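Local atomic coordinates of threonine--tRNA ligase catalytic subunit (Aeropyrum pernix, PDB entry 3A32), a protein that probably charges tRNA(Thr) with threonine in a two-step, ATP-dependent reaction and, without an editing domain, is probably unable to clear mischarged seryl-tRNA(Thr). Residues V174-Y179 / A236-E241; K203-M208 / D246-E251; K260-M265 / E275-T280. All coordinates share one frame; numbering follows the deposited sequence.

Contact 1: V174-Y179 / A236-E241; sequences VIDVVY and ASRINE
Arg238 meets Ile175, Asp176 and Tyr179 across this helix-helix contact, and Tyr179 also reaches Ile239. Arg238 NH1 forms a salt bridge with OD1 of Asp176 at 3.4 Å, a generous distance, the carboxylate oxygen lying at the edge of the guanidinium and near its plane. The two flat groups are turned 58° apart, which is not the side-on pairing of a two-bond carboxylate-guanidinium pair. OD2 of the same aspartate has a weak, long ion pair with Arg173.

The apolar part begins over that same guanidinium. Ile175 sets its CG2 branch on one face, above the centre, 3.5 Å from Arg238 CZ. Nearer the backbone, the Tyr179 ring lies against the root of the arginine, CD1 to Arg238 CB 3.7 Å. Tyr179 CG stands anti to its own backbone N (chi1 -178°), which swings the ring out across the gap to the other helix. The ring and Ile239 slide past each other in opposite directions, with Tyr179 CD1 3.9 Å from Ile239 CG1.

The segment axes come no closer than 10.0 Å and cross at -49°, so long side chains do the bridging. On the inner side, Val174 and Val177 pack on strand 159-170. Because the charge pair is long and lies at the surface, apolar packing against Ile175 and Tyr179 probably carries much of the join between helices 174-191 and 222-243.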
ATOM      1  N   VAL A 174      -4.751  14.217  26.815  1.00 15.39           N
ATOM      2  CA  VAL A 174      -5.062  12.788  26.686  1.00 14.39           C
ATOM      3  C   VAL A 174      -6.567  12.544  26.463  1.00 14.43           C
ATOM      4  O   VAL A 174      -6.946  11.710  25.608  1.00 13.65           O
ATOM      5  CB  VAL A 174      -4.438  11.883  27.830  1.00 15.42           C
ATOM      6  CG1 VAL A 174      -5.007  12.234  29.228  1.00 12.93           C
ATOM      7  CG2 VAL A 174      -4.636  10.367  27.530  1.00 15.36           C
ATOM      8  N   ILE A 175      -7.414  13.281  27.183  1.00 13.31           N
ATOM      9  CA  ILE A 175      -8.868  13.151  27.018  1.00 12.75           C
ATOM     10  C   ILE A 175      -9.291  13.458  25.558  1.00 13.36           C
ATOM     11  O   ILE A 175     -10.090  12.710  24.940  1.00 13.26           O
ATOM     12  CB  ILE A 175      -9.664  14.025  28.065  1.00 13.14           C
ATOM     13  CG1 ILE A 175      -9.450  13.512  29.511  1.00 12.60           C
ATOM     14  CG2 ILE A 175     -11.146  14.132  27.684  1.00 11.33           C
ATOM     15  CD1 ILE A 175      -9.925  14.490  30.643  1.00 10.20           C
ATOM     16  N   ASP A 176      -8.730  14.525  24.998  1.00 12.82           N
ATOM     17  CA  ASP A 176      -9.023  14.929  23.620  1.00 13.16           C
ATOM     18  C   ASP A 176      -8.574  13.865  22.595  1.00 12.89           C
ATOM     19  O   ASP A 176      -9.249  13.640  21.580  1.00 12.64           O
ATOM     20  CB  ASP A 176      -8.284  16.233  23.293  1.00 13.76           C
ATOM     21  CG  ASP A 176      -8.973  17.527  23.867  1.00 15.75           C
ATOM     22  OD1 ASP A 176     -10.107  17.518  24.360  1.00 16.13           O
ATOM     23  OD2 ASP A 176      -8.327  18.584  23.833  1.00 19.16           O
ATOM     24  N   VAL A 177      -7.406  13.267  22.831  1.00 11.29           N
ATOM     25  CA  VAL A 177      -6.880  12.238  21.982  1.00 10.53           C
ATOM     26  C   VAL A 177      -7.799  11.018  21.970  1.00  9.87           C
ATOM     27  O   VAL A 177      -8.143  10.498  20.894  1.00 10.00           O
ATOM     28  CB  VAL A 177      -5.435  11.866  22.419  1.00 11.63           C
ATOM     29  CG1 VAL A 177      -5.089  10.454  21.999  1.00 11.57           C
ATOM     30  CG2 VAL A 177      -4.399  12.909  21.855  1.00 12.03           C
ATOM     31  N   VAL A 178      -8.241  10.594  23.163  1.00  8.94           N
ATOM     32  CA  VAL A 178      -9.179   9.477  23.298  1.00  8.20           C
ATOM     33  C   VAL A 178     -10.474   9.740  22.550  1.00  9.43           C
ATOM     34  O   VAL A 178     -10.990   8.862  21.814  1.00  9.71           O
ATOM     35  CB  VAL A 178      -9.442   9.058  24.817  1.00  7.84           C
ATOM     36  CG1 VAL A 178     -10.467   7.886  24.905  1.00  5.66           C
ATOM     37  CG2 VAL A 178      -8.170   8.620  25.459  1.00  5.36           C
ATOM     38  N   TYR A 179     -11.012  10.948  22.754  1.00 10.19           N
ATOM     39  CA  TYR A 179     -12.232  11.362  22.121  1.00 10.89           C
ATOM     40  C   TYR A 179     -12.066  11.389  20.593  1.00 10.92           C
ATOM     41  O   TYR A 179     -12.914  10.876  19.872  1.00 11.36           O
ATOM     42  CB  TYR A 179     -12.675  12.728  22.667  1.00 13.06           C
ATOM     43  CG  TYR A 179     -13.977  13.188  22.068  1.00 15.31           C
ATOM     44  CD1 TYR A 179     -15.213  12.679  22.530  1.00 15.45           C
ATOM     45  CD2 TYR A 179     -13.981  14.106  21.017  1.00 16.44           C
ATOM     46  CE1 TYR A 179     -16.405  13.085  21.933  1.00 16.41           C
ATOM     47  CE2 TYR A 179     -15.157  14.530  20.442  1.00 16.42           C
ATOM     48  CZ  TYR A 179     -16.342  14.028  20.899  1.00 16.80           C
ATOM     49  OH  TYR A 179     -17.474  14.468  20.270  1.00 21.85           O
ATOM     50  N   ALA A 236     -15.514   9.154  27.225  1.00 11.79           N
ATOM     51  CA  ALA A 236     -16.755   8.397  27.094  1.00 12.06           C
ATOM     52  C   ALA A 236     -17.955   9.237  27.510  1.00 12.98           C
ATOM     53  O   ALA A 236     -19.051   9.088  26.965  1.00 13.23           O
ATOM     54  CB  ALA A 236     -16.703   7.131  27.954  1.00 11.66           C
ATOM     55  N   SER A 237     -17.755  10.112  28.481  1.00 13.30           N
ATOM     56  CA  SER A 237     -18.848  10.979  28.911  1.00 14.52           C
ATOM     57  C   SER A 237     -19.145  12.013  27.832  1.00 14.40           C
ATOM     58  O   SER A 237     -20.308  12.331  27.586  1.00 14.40           O
ATOM     59  CB  SER A 237     -18.548  11.607  30.283  1.00 15.23           C
ATOM     60  OG  SER A 237     -19.424  12.687  30.541  1.00 19.70           O
ATOM     61  N   ARG A 238     -18.112  12.509  27.153  1.00 14.65           N
ATOM     62  CA  ARG A 238     -18.331  13.362  25.965  1.00 16.10           C
ATOM     63  C   ARG A 238     -18.984  12.632  24.806  1.00 16.03           C
ATOM     64  O   ARG A 238     -19.840  13.193  24.113  1.00 17.02           O
ATOM     65  CB  ARG A 238     -17.045  14.029  25.498  1.00 16.83           C
ATOM     66  CG  ARG A 238     -16.580  15.050  26.487  1.00 19.35           C
ATOM     67  CD  ARG A 238     -15.167  15.511  26.211  1.00 25.85           C
ATOM     68  NE  ARG A 238     -14.635  16.082  27.447  1.00 28.05           N
ATOM     69  CZ  ARG A 238     -13.503  16.781  27.529  1.00 33.38           C
ATOM     70  NH1 ARG A 238     -12.736  16.975  26.433  1.00 32.36           N
ATOM     71  NH2 ARG A 238     -13.131  17.261  28.720  1.00 31.86           N
ATOM     72  N   ILE A 239     -18.620  11.365  24.614  1.00 15.63           N
ATOM     73  CA  ILE A 239     -19.226  10.585  23.556  1.00 14.87           C
ATOM     74  C   ILE A 239     -20.720  10.424  23.854  1.00 15.47           C
ATOM     75  O   ILE A 239     -21.550  10.640  22.971  1.00 14.86           O
ATOM     76  CB  ILE A 239     -18.544   9.195  23.423  1.00 15.06           C
ATOM     77  CG1 ILE A 239     -17.104   9.348  22.929  1.00 12.35           C
ATOM     78  CG2 ILE A 239     -19.380   8.281  22.531  1.00 13.68           C
ATOM     79  CD1 ILE A 239     -16.274   8.102  23.114  1.00 12.82           C
ATOM     80  N   ASN A 240     -21.051  10.054  25.100  1.00 15.30           N
ATOM     81  CA  ASN A 240     -22.444   9.839  25.477  1.00 16.93           C
ATOM     82  C   ASN A 240     -23.240  11.151  25.426  1.00 17.73           C
ATOM     83  O   ASN A 240     -24.351  11.181  24.926  1.00 17.21           O
ATOM     84  CB  ASN A 240     -22.562   9.169  26.845  1.00 16.75           C
ATOM     85  CG  ASN A 240     -23.983   9.233  27.405  1.00 18.00           C
ATOM     86  OD1 ASN A 240     -24.367  10.215  28.058  1.00 19.52           O
ATOM     87  ND2 ASN A 240     -24.758   8.189  27.165  1.00 14.16           N
ATOM     88  N   GLU A 241     -22.632  12.243  25.887  1.00 19.36           N
ATOM     89  CA  GLU A 241     -23.298  13.521  25.836  1.00 20.51           C
ATOM     90  C   GLU A 241     -23.607  13.860  24.411  1.00 19.40           C
ATOM     91  O   GLU A 241     -24.691  14.321  24.147  1.00 19.19           O
ATOM     92  CB  GLU A 241     -22.494  14.653  26.502  1.00 21.62           C
ATOM     93  CG  GLU A 241     -23.407  15.871  26.838  1.00 27.99           C
ATOM     94  CD  GLU A 241     -22.644  17.183  26.996  1.00 36.07           C
ATOM     95  OE1 GLU A 241     -21.671  17.227  27.808  1.00 37.25           O
ATOM     96  OE2 GLU A 241     -23.029  18.176  26.309  1.00 40.24           O
TER

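Contact 2: K203-M208 / D246-E251; sequences KVRLSM and DIVELE. With SO4 (sulfate ion), chain C.
Strands 203-207 and 246-250 run parallel, their axes 4.6 Å apart at the closest and 20° from true alignment. Val204 pairs with Ile247, Arg205 with Val248, Leu206 with Glu249 and Ser207 with Leu250. Amides of Val204, Leu206 and Met208 donate to the carbonyls of Asp246, Val248 and Leu250, while Val248 and Leu250 donate back to Val204 and Leu206. The shortest of the five bonds is Leu206 N to Val248 O, 2.7 Å.

On the face of Val204 and Leu206, Ile247 lies alongside Val204, its CD1 3.8 Å from Val204 CB, and reaches Leu206 with its other branch. Beyond them the bent Met208 chain crosses Glu249 at about a right angle, Met208 CG 3.6 Å from Glu249 CG; the carboxylate itself is salt-bridged to Arg233.

The opposite face gathers positive charge round a sulfate, probably from the crystallisation liquor. Lys203, bent at chi3 (66°), brings NZ to within 2.8 Å of sulfate O1, with a weak second bond to O4. Arg205 NH2 donates to O4 at 3.0 Å, the oxygen lying at the guanidinium edge. Val248 CG2 touches the anion, and Leu250 CD1 packs on Arg205 CD at 3.8 Å. Both basic groups also salt-bridge Glu275.

Helix 222-243 connects the two strands in a beta-alpha-beta crossover and covers the Ile247 face, where Ala236 and Asn240 meet that side chain. Strand 246-250 is an edge strand of the chain's large mixed sheet, and strand 260-268 flanks 202-207 on its other side.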
ATOM      1  N   LYS A 203     -22.116   0.859  21.006  1.00 12.05           N
ATOM      2  CA  LYS A 203     -21.825   0.756  22.412  1.00 12.89           C
ATOM      3  C   LYS A 203     -20.312   0.980  22.635  1.00 12.15           C
ATOM      4  O   LYS A 203     -19.470   0.501  21.858  1.00 12.25           O
ATOM      5  CB  LYS A 203     -22.273  -0.661  22.882  1.00 13.15           C
ATOM      6  CG  LYS A 203     -22.023  -0.961  24.317  1.00 16.77           C
ATOM      7  CD  LYS A 203     -23.009  -1.983  24.920  1.00 19.05           C
ATOM      8  CE  LYS A 203     -22.829  -3.351  24.296  1.00 19.38           C
ATOM      9  NZ  LYS A 203     -23.652  -4.421  24.946  1.00 22.80           N
ATOM     10  N   VAL A 204     -19.962   1.687  23.701  1.00 11.77           N
ATOM     11  CA  VAL A 204     -18.581   1.857  24.094  1.00 11.82           C
ATOM     12  C   VAL A 204     -18.376   1.128  25.428  1.00 12.10           C
ATOM     13  O   VAL A 204     -19.054   1.427  26.401  1.00 12.28           O
ATOM     14  CB  VAL A 204     -18.185   3.369  24.207  1.00 11.99           C
ATOM     15  CG1 VAL A 204     -17.008   3.553  25.145  1.00 11.65           C
ATOM     16  CG2 VAL A 204     -17.846   3.954  22.815  1.00 11.25           C
ATOM     17  N   ARG A 205     -17.434   0.188  25.471  1.00 11.26           N
ATOM     18  CA  ARG A 205     -17.175  -0.583  26.682  1.00 11.52           C
ATOM     19  C   ARG A 205     -15.798  -0.257  27.263  1.00 11.24           C
ATOM     20  O   ARG A 205     -14.780  -0.440  26.601  1.00 10.76           O
ATOM     21  CB  ARG A 205     -17.261  -2.088  26.370  1.00 11.33           C
ATOM     22  CG  ARG A 205     -16.981  -3.033  27.548  1.00 11.43           C
ATOM     23  CD  ARG A 205     -17.020  -4.509  27.062  1.00 13.37           C
ATOM     24  NE  ARG A 205     -18.404  -4.911  26.934  1.00 13.63           N
ATOM     25  CZ  ARG A 205     -18.950  -5.490  25.871  1.00 15.15           C
ATOM     26  NH1 ARG A 205     -18.215  -5.811  24.802  1.00 12.69           N
ATOM     27  NH2 ARG A 205     -20.254  -5.765  25.897  1.00 11.42           N
ATOM     28  N   LEU A 206     -15.758   0.141  28.528  1.00 11.16           N
ATOM     29  CA  LEU A 206     -14.477   0.395  29.192  1.00 11.63           C
ATOM     30  C   LEU A 206     -14.088  -0.774  30.056  1.00 11.73           C
ATOM     31  O   LEU A 206     -14.938  -1.327  30.773  1.00 13.57           O
ATOM     32  CB  LEU A 206     -14.544   1.656  30.047  1.00 11.55           C
ATOM     33  CG  LEU A 206     -15.187   2.947  29.494  1.00 12.32           C
ATOM     34  CD1 LEU A 206     -15.020   4.140  30.484  1.00 11.15           C
ATOM     35  CD2 LEU A 206     -14.689   3.367  28.081  1.00 12.88           C
ATOM     36  N   SER A 207     -12.818  -1.183  29.984  1.00 11.24           N
ATOM     37  CA  SER A 207     -12.321  -2.231  30.879  1.00 10.40           C
ATOM     38  C   SER A 207     -11.221  -1.690  31.823  1.00 10.98           C
ATOM     39  O   SER A 207     -10.169  -1.228  31.386  1.00 12.01           O
ATOM     40  CB  SER A 207     -11.872  -3.445  30.080  1.00  9.43           C
ATOM     41  OG  SER A 207     -12.929  -3.926  29.256  1.00  9.11           O
ATOM     42  N   MET A 208     -11.489  -1.734  33.118  1.00 11.00           N
ATOM     43  CA  MET A 208     -10.701  -1.000  34.110  1.00 10.51           C
ATOM     44  C   MET A 208      -9.989  -1.953  35.063  1.00 10.46           C
ATOM     45  O   MET A 208     -10.234  -3.141  35.015  1.00 10.72           O
ATOM     46  CB  MET A 208     -11.618  -0.065  34.912  1.00  9.42           C
ATOM     47  CG  MET A 208     -12.591   0.734  34.100  1.00  8.72           C
ATOM     48  SD  MET A 208     -11.746   1.859  32.947  1.00 10.34           S
ATOM     49  CE  MET A 208     -12.700   3.365  33.191  1.00  7.53           C
ATOM     50  N   ASP A 246     -24.364   4.567  24.482  1.00 16.26           N
ATOM     51  CA  ASP A 246     -24.222   4.207  25.848  1.00 17.26           C
ATOM     52  C   ASP A 246     -22.842   3.567  26.250  1.00 17.04           C
ATOM     53  O   ASP A 246     -22.112   3.009  25.383  1.00 15.88           O
ATOM     54  CB  ASP A 246     -25.556   3.697  26.414  1.00 19.86           C
ATOM     55  CG  ASP A 246     -25.815   2.304  26.103  1.00 21.76           C
ATOM     56  OD1 ASP A 246     -26.981   2.001  25.766  1.00 23.00           O
ATOM     57  OD2 ASP A 246     -24.858   1.529  26.250  1.00 25.10           O
ATOM     58  N   ILE A 247     -22.463   3.774  27.515  1.00 15.14           N
ATOM     59  CA  ILE A 247     -21.136   3.497  28.001  1.00 15.59           C
ATOM     60  C   ILE A 247     -21.276   2.409  29.031  1.00 15.84           C
ATOM     61  O   ILE A 247     -22.143   2.495  29.881  1.00 16.46           O
ATOM     62  CB  ILE A 247     -20.507   4.746  28.731  1.00 16.54           C
ATOM     63  CG1 ILE A 247     -20.602   6.037  27.881  1.00 14.96           C
ATOM     64  CG2 ILE A 247     -19.043   4.435  29.166  1.00 16.09           C
ATOM     65  CD1 ILE A 247     -19.987   5.856  26.426  1.00 14.75           C
ATOM     66  N   VAL A 248     -20.443   1.381  28.940  1.00 14.78           N
ATOM     67  CA  VAL A 248     -20.481   0.243  29.844  1.00 14.69           C
ATOM     68  C   VAL A 248     -19.094   0.200  30.472  1.00 13.95           C
ATOM     69  O   VAL A 248     -18.126   0.287  29.743  1.00 13.57           O
ATOM     70  CB  VAL A 248     -20.737  -1.112  29.084  1.00 14.89           C
ATOM     71  CG1 VAL A 248     -20.502  -2.276  30.014  1.00 17.13           C
ATOM     72  CG2 VAL A 248     -22.170  -1.194  28.572  1.00 17.00           C
ATOM     73  N   GLU A 249     -19.003   0.055  31.801  1.00 14.05           N
ATOM     74  CA  GLU A 249     -17.729  -0.018  32.515  1.00 14.92           C
ATOM     75  C   GLU A 249     -17.577  -1.336  33.281  1.00 16.53           C
ATOM     76  O   GLU A 249     -18.486  -1.726  34.042  1.00 16.75           O
ATOM     77  CB  GLU A 249     -17.585   1.160  33.460  1.00 15.12           C
ATOM     78  CG  GLU A 249     -16.168   1.331  33.908  1.00 16.31           C
ATOM     79  CD  GLU A 249     -15.934   2.510  34.820  1.00 17.92           C
ATOM     80  OE1 GLU A 249     -16.367   3.643  34.512  1.00 16.58           O
ATOM     81  OE2 GLU A 249     -15.275   2.291  35.858  1.00 20.60           O
ATOM     82  N   LEU A 250     -16.458  -2.049  33.049  1.00 16.85           N
ATOM     83  CA  LEU A 250     -16.224  -3.318  33.701  1.00 17.05           C
ATOM     84  C   LEU A 250     -14.993  -3.279  34.596  1.00 17.60           C
ATOM     85  O   LEU A 250     -13.845  -3.198  34.118  1.00 17.46           O
ATOM     86  CB  LEU A 250     -16.106  -4.470  32.704  1.00 17.61           C
ATOM     87  CG  LEU A 250     -17.168  -4.664  31.592  1.00 19.60           C
ATOM     88  CD1 LEU A 250     -16.675  -5.688  30.607  1.00 15.39           C
ATOM     89  CD2 LEU A 250     -18.530  -5.084  32.165  1.00 19.65           C
ATOM     90  N   GLU A 251     -15.241  -3.366  35.896  1.00 17.52           N
ATOM     91  CA  GLU A 251     -14.190  -3.379  36.866  1.00 19.23           C
ATOM     92  C   GLU A 251     -13.409  -4.671  36.756  1.00 17.78           C
ATOM     93  O   GLU A 251     -14.001  -5.751  36.619  1.00 18.14           O
ATOM     94  CB  GLU A 251     -14.745  -3.163  38.287  1.00 18.76           C
ATOM     95  CG  GLU A 251     -13.670  -3.327  39.416  1.00 23.19           C
ATOM     96  CD  GLU A 251     -14.210  -2.989  40.833  1.00 24.12           C
ATOM     97  OE1 GLU A 251     -15.447  -2.959  40.993  1.00 27.28           O
ATOM     98  OE2 GLU A 251     -13.402  -2.742  41.756  1.00 27.81           O
TER
HETATM   99  S   SO4 C 473     -23.812  -4.815  28.369  1.00 46.38           S
HETATM  100  O1  SO4 C 473     -24.300  -3.694  27.561  1.00 47.06           O
HETATM  101  O2  SO4 C 473     -23.419  -4.332  29.690  1.00 47.90           O
HETATM  102  O3  SO4 C 473     -24.930  -5.747  28.513  1.00 47.16           O
HETATM  103  O4  SO4 C 473     -22.641  -5.477  27.762  1.00 45.30           O

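Contact 3: K260-M265 / E275-T280; sequences KLDFIM and EWQMGT
Met265, Trp276 and Met278 form the tightly packed end of this antiparallel hairpin. Met278, extended beyond CG, lays its CE over the centre of one Trp276 ring face, with the same methyl 3.7 Å from Met265 CB. Met265 SD makes an oblique Met-aromatic contact, 5.2 Å from the centroid of the six-membered ring. Phe263 continues this buried face, its CD2 3.5 Å from Gly279 O; helix 174-191 covers it through Val181 and Met185. Between Asp262 and Ile264 the register slips by one residue, a beta bulge, where Met278 N still bonds Phe263 O at 2.8 Å.

The other face is looser. Gln277 lies beside Asp262, and Glu275 rests its CB on Ile264 CG2, its carboxylate going to Arg205 and Lys203. Thr280, its side chain about 10 Å from the zinc ion, donates from OG1 to Asp262 OD1, a modelled 2.4 Å whose shortness is doubtful; Lys260 NZ makes a long salt bridge to Asp262 OD2. Losing this carboxylate to an alanine would probably leave the Thr280 hydroxyl without its acceptor and Lys260 without its long salt-bridge partner. The hairpin thus sets a buried sulfur and aromatic face against a mostly polar one that includes Ile264.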
ATOM      1  N   LYS A 260      -8.668   0.081  28.966  1.00  7.87           N
ATOM      2  CA  LYS A 260      -9.013   0.206  27.545  1.00  8.60           C
ATOM      3  C   LYS A 260     -10.464   0.545  27.300  1.00  8.46           C
ATOM      4  O   LYS A 260     -11.300   0.443  28.182  1.00  8.50           O
ATOM      5  CB  LYS A 260      -8.692  -1.095  26.786  1.00  8.60           C
ATOM      6  CG  LYS A 260      -9.253  -2.346  27.470  1.00 10.62           C
ATOM      7  CD  LYS A 260      -9.290  -3.565  26.521  1.00 10.96           C
ATOM      8  CE  LYS A 260      -9.781  -4.801  27.299  1.00 12.95           C
ATOM      9  NZ  LYS A 260     -10.054  -5.923  26.348  1.00 19.20           N
ATOM     10  N   LEU A 261     -10.744   0.908  26.055  1.00  9.19           N
ATOM     11  CA  LEU A 261     -12.074   1.143  25.549  1.00  9.42           C
ATOM     12  C   LEU A 261     -12.225   0.344  24.244  1.00  9.84           C
ATOM     13  O   LEU A 261     -11.349   0.404  23.344  1.00  9.75           O
ATOM     14  CB  LEU A 261     -12.169   2.632  25.279  1.00  9.85           C
ATOM     15  CG  LEU A 261     -13.358   3.339  24.688  1.00 12.17           C
ATOM     16  CD1 LEU A 261     -13.173   4.810  25.000  1.00 11.08           C
ATOM     17  CD2 LEU A 261     -13.483   3.088  23.153  1.00 14.78           C
ATOM     18  N   ASP A 262     -13.343  -0.364  24.104  1.00  8.94           N
ATOM     19  CA  ASP A 262     -13.619  -1.138  22.887  1.00  8.34           C
ATOM     20  C   ASP A 262     -14.792  -0.536  22.172  1.00  8.33           C
ATOM     21  O   ASP A 262     -15.736  -0.079  22.806  1.00  7.25           O
ATOM     22  CB  ASP A 262     -13.930  -2.575  23.232  1.00  8.02           C
ATOM     23  CG  ASP A 262     -12.692  -3.313  23.700  1.00 11.46           C
ATOM     24  OD1 ASP A 262     -11.669  -3.227  22.960  1.00 11.83           O
ATOM     25  OD2 ASP A 262     -12.736  -3.920  24.806  1.00 12.68           O
ATOM     26  N   PHE A 263     -14.684  -0.503  20.850  1.00  7.37           N
ATOM     27  CA  PHE A 263     -15.740  -0.028  19.963  1.00  7.39           C
ATOM     28  C   PHE A 263     -16.627  -1.194  19.557  1.00  7.68           C
ATOM     29  O   PHE A 263     -16.139  -2.161  18.990  1.00  7.86           O
ATOM     30  CB  PHE A 263     -15.115   0.496  18.674  1.00  5.91           C
ATOM     31  CG  PHE A 263     -14.159   1.653  18.875  1.00  6.19           C
ATOM     32  CD1 PHE A 263     -14.544   2.797  19.635  1.00  5.95           C
ATOM     33  CD2 PHE A 263     -12.916   1.644  18.260  1.00  3.52           C
ATOM     34  CE1 PHE A 263     -13.682   3.855  19.768  1.00  2.44           C
ATOM     35  CE2 PHE A 263     -12.052   2.719  18.392  1.00  2.00           C
ATOM     36  CZ  PHE A 263     -12.428   3.803  19.132  1.00  2.48           C
ATOM     37  N   ILE A 264     -17.919  -1.079  19.797  1.00  7.88           N
ATOM     38  CA  ILE A 264     -18.808  -2.182  19.593  1.00  9.63           C
ATOM     39  C   ILE A 264     -20.049  -1.737  18.832  1.00  9.96           C
ATOM     40  O   ILE A 264     -20.857  -0.974  19.358  1.00 10.12           O
ATOM     41  CB  ILE A 264     -19.264  -2.819  20.945  1.00  9.46           C
ATOM     42  CG1 ILE A 264     -18.086  -3.479  21.661  1.00 11.66           C
ATOM     43  CG2 ILE A 264     -20.309  -3.899  20.685  1.00  9.52           C
ATOM     44  CD1 ILE A 264     -18.208  -3.365  23.109  1.00 16.29           C
ATOM     45  N   MET A 265     -20.205  -2.229  17.606  1.00 10.43           N
ATOM     46  CA  MET A 265     -21.442  -2.017  16.883  1.00 11.98           C
ATOM     47  C   MET A 265     -22.479  -3.060  17.309  1.00 11.51           C
ATOM     48  O   MET A 265     -22.166  -4.244  17.394  1.00 12.40           O
ATOM     49  CB  MET A 265     -21.197  -2.112  15.377  1.00 10.47           C
ATOM     50  CG  MET A 265     -22.449  -1.868  14.574  1.00 10.93           C
ATOM     51  SD  MET A 265     -22.053  -1.196  12.966  1.00 15.27           S
ATOM     52  CE  MET A 265     -21.450   0.454  13.407  1.00 12.44           C
ATOM     53  N   GLU A 275     -23.357  -8.321  19.312  1.00 11.71           N
ATOM     54  CA  GLU A 275     -22.253  -7.342  19.274  1.00 10.55           C
ATOM     55  C   GLU A 275     -21.318  -7.668  18.136  1.00  9.79           C
ATOM     56  O   GLU A 275     -21.084  -8.842  17.842  1.00  9.12           O
ATOM     57  CB  GLU A 275     -21.447  -7.347  20.544  1.00  9.55           C
ATOM     58  CG  GLU A 275     -22.224  -6.978  21.776  1.00  8.27           C
ATOM     59  CD  GLU A 275     -21.314  -6.822  22.965  1.00  9.96           C
ATOM     60  OE1 GLU A 275     -20.065  -6.993  22.816  1.00  9.00           O
ATOM     61  OE2 GLU A 275     -21.861  -6.520  24.052  1.00 10.56           O
ATOM     62  N   TRP A 276     -20.815  -6.620  17.491  1.00  8.37           N
ATOM     63  CA  TRP A 276     -19.759  -6.735  16.497  1.00  8.18           C
ATOM     64  C   TRP A 276     -18.599  -5.885  17.029  1.00  9.46           C
ATOM     65  O   TRP A 276     -18.628  -4.655  16.876  1.00  8.76           O
ATOM     66  CB  TRP A 276     -20.248  -6.215  15.123  1.00  5.52           C
ATOM     67  CG  TRP A 276     -19.196  -6.080  14.053  1.00  4.57           C
ATOM     68  CD1 TRP A 276     -17.853  -6.412  14.134  1.00  3.23           C
ATOM     69  CD2 TRP A 276     -19.407  -5.617  12.711  1.00  4.12           C
ATOM     70  NE1 TRP A 276     -17.212  -6.145  12.929  1.00  4.80           N
ATOM     71  CE2 TRP A 276     -18.149  -5.693  12.029  1.00  3.93           C
ATOM     72  CE3 TRP A 276     -20.544  -5.137  12.013  1.00  2.51           C
ATOM     73  CZ2 TRP A 276     -17.995  -5.297  10.695  1.00  3.29           C
ATOM     74  CZ3 TRP A 276     -20.392  -4.743  10.693  1.00  3.81           C
ATOM     75  CH2 TRP A 276     -19.117  -4.815  10.045  1.00  2.53           C
ATOM     76  N   GLN A 277     -17.602  -6.526  17.648  1.00 10.28           N
ATOM     77  CA  GLN A 277     -16.473  -5.802  18.209  1.00 12.16           C
ATOM     78  C   GLN A 277     -15.517  -5.358  17.109  1.00 11.26           C
ATOM     79  O   GLN A 277     -15.188  -6.123  16.179  1.00 10.42           O
ATOM     80  CB  GLN A 277     -15.705  -6.618  19.276  1.00 12.45           C
ATOM     81  CG  GLN A 277     -14.820  -5.704  20.208  1.00 15.72           C
ATOM     82  CD  GLN A 277     -14.364  -6.394  21.454  1.00 17.88           C
ATOM     83  OE1 GLN A 277     -13.223  -6.822  21.516  1.00 26.48           O
ATOM     84  NE2 GLN A 277     -15.252  -6.519  22.478  1.00 24.10           N
ATOM     85  N   MET A 278     -15.086  -4.107  17.218  1.00 10.48           N
ATOM     86  CA  MET A 278     -14.198  -3.500  16.218  1.00 10.22           C
ATOM     87  C   MET A 278     -12.834  -3.167  16.857  1.00 10.59           C
ATOM     88  O   MET A 278     -12.228  -4.075  17.476  1.00 10.04           O
ATOM     89  CB  MET A 278     -14.877  -2.291  15.571  1.00  9.55           C
ATOM     90  CG  MET A 278     -16.064  -2.753  14.785  1.00  8.75           C
ATOM     91  SD  MET A 278     -17.091  -1.444  14.146  1.00  9.21           S
ATOM     92  CE  MET A 278     -18.253  -2.382  13.199  1.00  7.90           C
ATOM     93  N   GLY A 279     -12.386  -1.907  16.758  1.00  9.57           N
ATOM     94  CA  GLY A 279     -11.067  -1.533  17.275  1.00 10.11           C
ATOM     95  C   GLY A 279     -11.096  -1.313  18.791  1.00 10.86           C
ATOM     96  O   GLY A 279     -12.119  -1.566  19.432  1.00 11.09           O
ATOM     97  N   THR A 280      -9.988  -0.832  19.342  1.00 10.01           N
ATOM     98  CA  THR A 280      -9.777  -0.645  20.763  1.00 10.99           C
ATOM     99  C   THR A 280      -8.896   0.590  20.960  1.00 10.32           C
ATOM    100  O   THR A 280      -8.154   0.982  20.050  1.00 11.33           O
ATOM    101  CB  THR A 280      -9.087  -1.905  21.422  1.00 11.07           C
ATOM    102  OG1 THR A 280      -9.964  -3.037  21.277  1.00 17.73           O
ATOM    103  CG2 THR A 280      -8.933  -1.740  22.916  1.00  9.72           C
TER

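How the contacts relate
Contacts 2 and 3 share one sheet, their centres about 10 Å apart: strand 202-207 neighbours strand 260-268, with a probable hydrogen bond of 2.8 Å from Lys203 N to Ile264 O. A salt bridge from Arg205 NH2 to Glu275 OE2, 2.6 Å, ties them on the sulfate side. Contact 1 joins two helices packed against the sheet, about 13 Å from contact 2 and about 15 Å from contact 3 between centres; Ile247 CD1 meets Ala236 O at 3.4 Å, and Val178 CG1 reaches Leu261 CD1 at 4.1 Å. Contacts 1 and 2 lie away from the zinc site of Cys112, His166 and His310, whereas contact 3 approaches it, the Thr280 side chain being about 7 Å from that of His310.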